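Local coordinates for subtilisin-like protein (Prochloron didemni, PDB 3ZXY) that probably acts as a serine endopeptidase of the subtilisin family, with this chain forming the protease domain of a longer protein, at residues A[165-170]-A[264-269]; A[188-193]-A[215-220]. The protein carries 1 engineered substitution. One frame throughout, in Å; residues are numbered along the deposited sequence.

Contact 1 of 2, residues A[165-170]-A[264-269]; sequences GAMDDH and AGRLNV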
loop_
_atom_site.group_PDB
_atom_site.type_symbol
_atom_site.label_atom_id
_atom_site.label_comp_id
_atom_site.label_asym_id
_atom_site.label_seq_id
_atom_site.Cartn_x
_atom_site.Cartn_y
_atom_site.Cartn_z
ATOM N N GLY A 165 6.524 5.581 5.168
ATOM C CA GLY A 165 6.267 6.642 6.144
ATOM C C GLY A 165 5.544 7.811 5.514
ATOM O O GLY A 165 5.328 7.836 4.305
ATOM N N ALA A 166 5.192 8.796 6.351
ATOM C CA ALA A 166 4.385 9.936 5.937
ATOM C C ALA A 166 5.157 11.244 5.959
ATOM O O ALA A 166 5.887 11.534 6.920
ATOM C CB ALA A 166 3.137 10.056 6.825
ATOM N N MET A 167 4.980 12.031 4.900
ATOM C CA MET A 167 5.521 13.371 4.817
ATOM C C MET A 167 4.382 14.354 4.546
ATOM O O MET A 167 3.284 13.973 4.112
ATOM C CB MET A 167 6.622 13.476 3.755
ATOM C CG MET A 167 6.178 13.076 2.383
ATOM S SD MET A 167 7.524 13.440 1.211
ATOM C CE MET A 167 6.826 12.792 -0.301
ATOM N N ASP A 168 4.653 15.618 4.814
ATOM C CA ASP A 168 3.707 16.688 4.501
ATOM C C ASP A 168 3.895 17.153 3.062
ATOM O O ASP A 168 4.732 16.619 2.335
ATOM C CB ASP A 168 3.800 17.836 5.517
ATOM C CG ASP A 168 5.125 18.599 5.474
ATOM O OD1 ASP A 168 5.864 18.566 4.466
ATOM O OD2 ASP A 168 5.412 19.273 6.484
ATOM N N ASP A 169 3.108 18.141 2.647
ATOM C CA ASP A 169 3.134 18.590 1.252
ATOM C C ASP A 169 4.391 19.388 0.890
ATOM O O ASP A 169 4.590 19.710 -0.285
ATOM C CB ASP A 169 1.865 19.389 0.921
ATOM C CG ASP A 169 0.627 18.500 0.803
ATOM O OD1 ASP A 169 0.758 17.249 0.758
ATOM O OD2 ASP A 169 -0.490 19.062 0.747
ATOM N N HIS A 170 5.219 19.715 1.881
ATOM C CA HIS A 170 6.525 20.347 1.642
ATOM C C HIS A 170 7.668 19.369 1.621
ATOM O O HIS A 170 8.824 19.774 1.499
ATOM C CB HIS A 170 6.813 21.404 2.708
ATOM C CG HIS A 170 5.727 22.439 2.853
ATOM N ND1 HIS A 170 4.982 22.555 3.970
ATOM C CD2 HIS A 170 5.266 23.407 1.969
ATOM C CE1 HIS A 170 4.097 23.557 3.814
ATOM N NE2 HIS A 170 4.272 24.078 2.588
ATOM N N ALA A 264 14.780 6.055 3.446
ATOM C CA ALA A 264 15.622 6.006 2.258
ATOM C C ALA A 264 15.450 7.239 1.391
ATOM O O ALA A 264 16.238 7.452 0.454
ATOM C CB ALA A 264 15.338 4.750 1.456
ATOM N N GLY A 265 14.415 8.029 1.671
ATOM C CA GLY A 265 14.117 9.229 0.926
ATOM C C GLY A 265 12.650 9.440 0.651
ATOM O O GLY A 265 11.793 8.640 1.031
ATOM N N ARG A 266 12.359 10.534 -0.041
ATOM C CA ARG A 266 11.017 10.883 -0.433
ATOM C C ARG A 266 10.619 10.277 -1.776
ATOM O O ARG A 266 11.423 10.299 -2.727
ATOM C CB ARG A 266 10.934 12.396 -0.559
ATOM C CG ARG A 266 11.197 13.116 0.745
ATOM C CD ARG A 266 11.119 14.598 0.502
ATOM N NE ARG A 266 12.324 15.102 -0.148
ATOM C CZ ARG A 266 12.363 15.891 -1.226
ATOM N NH1 ARG A 266 11.257 16.290 -1.848
ATOM N NH2 ARG A 266 13.544 16.300 -1.682
ATOM N N LEU A 267 9.385 9.796 -1.868
ATOM C CA LEU A 267 8.832 9.263 -3.104
ATOM C C LEU A 267 9.063 10.237 -4.251
ATOM O O LEU A 267 8.756 11.421 -4.156
ATOM C CB LEU A 267 7.337 9.026 -2.946
ATOM C CG LEU A 267 6.558 8.549 -4.162
ATOM C CD1 LEU A 267 7.019 7.175 -4.608
ATOM C CD2 LEU A 267 5.065 8.579 -3.787
ATOM N N ASN A 268 9.614 9.701 -5.346
ATOM C CA ASN A 268 9.989 10.502 -6.502
ATOM C C ASN A 268 9.471 9.791 -7.750
ATOM O O ASN A 268 10.192 9.001 -8.364
ATOM C CB ASN A 268 11.514 10.644 -6.533
ATOM C CG ASN A 268 12.014 11.404 -7.743
ATOM O OD1 ASN A 268 11.223 12.054 -8.449
ATOM N ND2 ASN A 268 13.321 11.339 -7.990
ATOM N N VAL A 269 8.234 10.087 -8.124
ATOM C CA VAL A 269 7.550 9.337 -9.165
ATOM C C VAL A 269 8.209 9.588 -10.519
ATOM O O VAL A 269 8.486 8.639 -11.250
ATOM C CB VAL A 269 6.048 9.641 -9.225
ATOM C CG1 VAL A 269 5.388 8.752 -10.278
ATOM C CG2 VAL A 269 5.403 9.356 -7.872
#
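Met167 reaches out from the last position of strand 162-167 and meets Arg266 by van der Waals contact. Its sulfur lies against the aliphatic part of the arginine: SD of Met167 is 3.7 Å from CG of Arg266 and 3.8 Å from CD of Arg266. The terminal methyl CE of Met167 goes a little further, to 4.1 Å from CB of Arg266, and approaches the backbone N of Leu267 at 4.2 Å. With CG set between backbone N and carbonyl carbon (chi1 58°) and the rest extended, Met167 bridges two backbones whose nearest CA atoms, those of Met167 and Arg266, are 8.0 Å apart. The two side chains cross at about a right angle, and Arg266 bends at chi3 (-77°) beyond the touching carbons. Its polar end is held elsewhere: NH2 is hydrogen-bonded to the backbone O of Pro250, which leaves the aliphatic part to pack on the sulfur.

The polar bonds here fix each segment separately. Asp168 OD1 accepts from His170 N at 2.9 Å, forming an Asx turn, with the donor well above the carboxylate plane; the same oxygen also accepts from His172 N. On the other segment, Asn268 is the N-cap of helix 269-278, with OD1 taking Gly271 N and ND2 bonded to Ser247 O.

Strand 187-191 hydrogen-bonds to both segments. Met167 therefore reaches past this outermost strand to the loop that runs along its outer edge, at one border of the parallel sheet of the subtilase fold, away from the annotated active-site residues.

Contact 2 of 2, residues A[188-193]-A[215-220]; sequences ILAPGE and PIVSGV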
loop_
_atom_site.group_PDB
_atom_site.type_symbol
_atom_site.label_atom_id
_atom_site.label_comp_id
_atom_site.label_asym_id
_atom_site.label_seq_id
_atom_site.Cartn_x
_atom_site.Cartn_y
_atom_site.Cartn_z
ATOM N N ILE A 188 10.314 4.453 2.407
ATOM C CA ILE A 188 10.244 5.722 1.714
ATOM C C ILE A 188 9.111 6.556 2.293
ATOM O O ILE A 188 8.149 6.011 2.821
ATOM C CB ILE A 188 10.101 5.567 0.175
ATOM C CG1 ILE A 188 8.843 4.820 -0.207
ATOM C CG2 ILE A 188 11.382 4.962 -0.397
ATOM C CD1 ILE A 188 8.644 4.903 -1.723
ATOM N N LEU A 189 9.245 7.860 2.175
ATOM C CA LEU A 189 8.188 8.777 2.608
ATOM C C LEU A 189 7.246 9.076 1.459
ATOM O O LEU A 189 7.678 9.381 0.335
ATOM C CB LEU A 189 8.773 10.100 3.120
ATOM C CG LEU A 189 9.671 10.060 4.357
ATOM C CD1 LEU A 189 10.226 11.451 4.644
ATOM C CD2 LEU A 189 8.901 9.526 5.572
ATOM N N ALA A 190 5.951 9.061 1.742
ATOM C CA ALA A 190 4.961 9.457 0.751
ATOM C C ALA A 190 3.972 10.403 1.423
ATOM O O ALA A 190 3.925 10.502 2.650
ATOM C CB ALA A 190 4.263 8.237 0.145
ATOM N N PRO A 191 3.181 11.141 0.631
ATOM C CA PRO A 191 2.267 12.093 1.240
ATOM C C PRO A 191 1.324 11.400 2.204
ATOM O O PRO A 191 0.726 10.383 1.845
ATOM C CB PRO A 191 1.503 12.662 0.035
ATOM C CG PRO A 191 2.453 12.518 -1.080
ATOM C CD PRO A 191 3.178 11.228 -0.839
ATOM N N GLY A 192 1.229 11.919 3.417
ATOM C CA GLY A 192 0.397 11.294 4.447
ATOM C C GLY A 192 -0.454 12.246 5.259
ATOM O O GLY A 192 -0.975 11.853 6.292
ATOM N N GLU A 193 -0.600 13.493 4.809
ATOM C CA GLU A 193 -1.388 14.483 5.507
ATOM C C GLU A 193 -2.621 14.859 4.684
ATOM O O GLU A 193 -2.493 15.263 3.534
ATOM C CB GLU A 193 -0.529 15.725 5.765
ATOM C CG GLU A 193 -1.047 16.649 6.835
ATOM C CD GLU A 193 0.091 17.386 7.520
ATOM O OE1 GLU A 193 0.684 18.259 6.868
ATOM O OE2 GLU A 193 0.386 17.086 8.707
ATOM N N PRO A 215 -1.010 3.413 0.396
ATOM C CA PRO A 215 -1.655 3.174 -0.902
ATOM C C PRO A 215 -1.200 4.094 -2.014
ATOM O O PRO A 215 -1.337 3.735 -3.194
ATOM C CB PRO A 215 -3.152 3.318 -0.599
ATOM C CG PRO A 215 -3.202 4.109 0.654
ATOM C CD PRO A 215 -2.009 3.694 1.443
ATOM N N ILE A 216 -0.668 5.264 -1.680
ATOM C CA ILE A 216 -0.097 6.125 -2.706
ATOM C C ILE A 216 1.089 5.403 -3.327
ATOM O O ILE A 216 1.243 5.342 -4.555
ATOM C CB ILE A 216 0.300 7.499 -2.155
ATOM C CG1 ILE A 216 -0.967 8.262 -1.727
ATOM C CG2 ILE A 216 1.049 8.296 -3.232
ATOM C CD1 ILE A 216 -0.718 9.581 -1.067
ATOM N N VAL A 217 1.954 4.847 -2.489
ATOM C CA VAL A 217 3.093 4.066 -2.990
ATOM C C VAL A 217 2.637 2.806 -3.731
ATOM O O VAL A 217 3.171 2.488 -4.794
ATOM C CB VAL A 217 4.086 3.733 -1.847
ATOM C CG1 VAL A 217 5.181 2.781 -2.322
ATOM C CG2 VAL A 217 4.663 5.020 -1.253
ATOM N N SER A 218 1.642 2.085 -3.213
ATOM C CA SER A 218 1.131 0.905 -3.915
ATOM C C SER A 218 0.606 1.280 -5.298
ATOM O O SER A 218 0.855 0.573 -6.279
ATOM C CB SER A 218 0.027 0.261 -3.114
ATOM O OG SER A 218 0.579 -0.294 -1.929
ATOM N N GLY A 219 -0.112 2.396 -5.370
ATOM C CA GLY A 219 -0.620 2.889 -6.654
ATOM C C GLY A 219 0.477 3.222 -7.644
ATOM O O GLY A 219 0.417 2.814 -8.827
ATOM N N VAL A 220 1.491 3.951 -7.172
ATOM C CA VAL A 220 2.627 4.285 -8.034
ATOM C C VAL A 220 3.351 3.011 -8.487
ATOM O O VAL A 220 3.728 2.883 -9.671
ATOM C CB VAL A 220 3.579 5.277 -7.350
ATOM C CG1 VAL A 220 4.865 5.426 -8.170
ATOM C CG2 VAL A 220 2.878 6.618 -7.154
#
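Val217 presses its CG2 methyl against the face of the strand where Ala190 has only a methyl to offer. CG2 of Val217 sits 3.5 Å from CB of Ala190, so the small residue provides the shallow hollow and the valine the bump. Ile188, two residues back on the same face of the strand, makes one wall of that hollow. Its CD1 is 4.0 Å from CG2 of Val217, and the CG1 branch of the valine is nearly as close, so the isoleucine tip meets both methyls. An extended end (chi2 171°) carries CD1 of Ile188 out to them.

Beyond Ala190 the second bump is Ile216. Its CD1 lies 4.0 Å from CB of Pro191 and comes to 3.3 Å from the backbone O of Pro191, a close carbon-to-oxygen approach. The helix runs across the strand, at 100° between the directions of the two short segments, whose axes come within 8.4 Å at their closest. Two successive helix residues thus engage successive parts of the strand. Val164 of the neighbouring strand also touches Val217, and Ile58 of helix 47-60 packs on Ile216.

The first turn of this helix holds Ala211, the engineered residue at the predicted charge-relay serine position, whose side chain is about 10 Å from that of Ile216. Across the contact the chemistry is all hydrocarbon apart from Pro191 O, buried with no polar partner in the model, which implies that shape and burial hold helix to sheet here.

In the fold
The centres of contacts 1 and 2 are 8 Å apart, and both rest on the parallel sheet, where strands 162-167 and 187-191 are neighbours. Along the chain both segments of contact 2 fall between those of contact 1, in the order 165-170, 188-193, 215-220, 264-269. Strand 187-191 joins the two directly, with Gly165 N 2.9 Å from Ile188 O on one flank and Leu267 N 2.8 Å from Leu189 O on the other, both probable hydrogen bonds. Contact 2 seats helix 210-230 on the sheet, while contact 1 packs the late loop against strand 162-167, the next strand in from the border. Leu267 links them further, packing on Ile188, Ala190 and Ile216. Together they join the C-terminal part of this protease domain to its sheet.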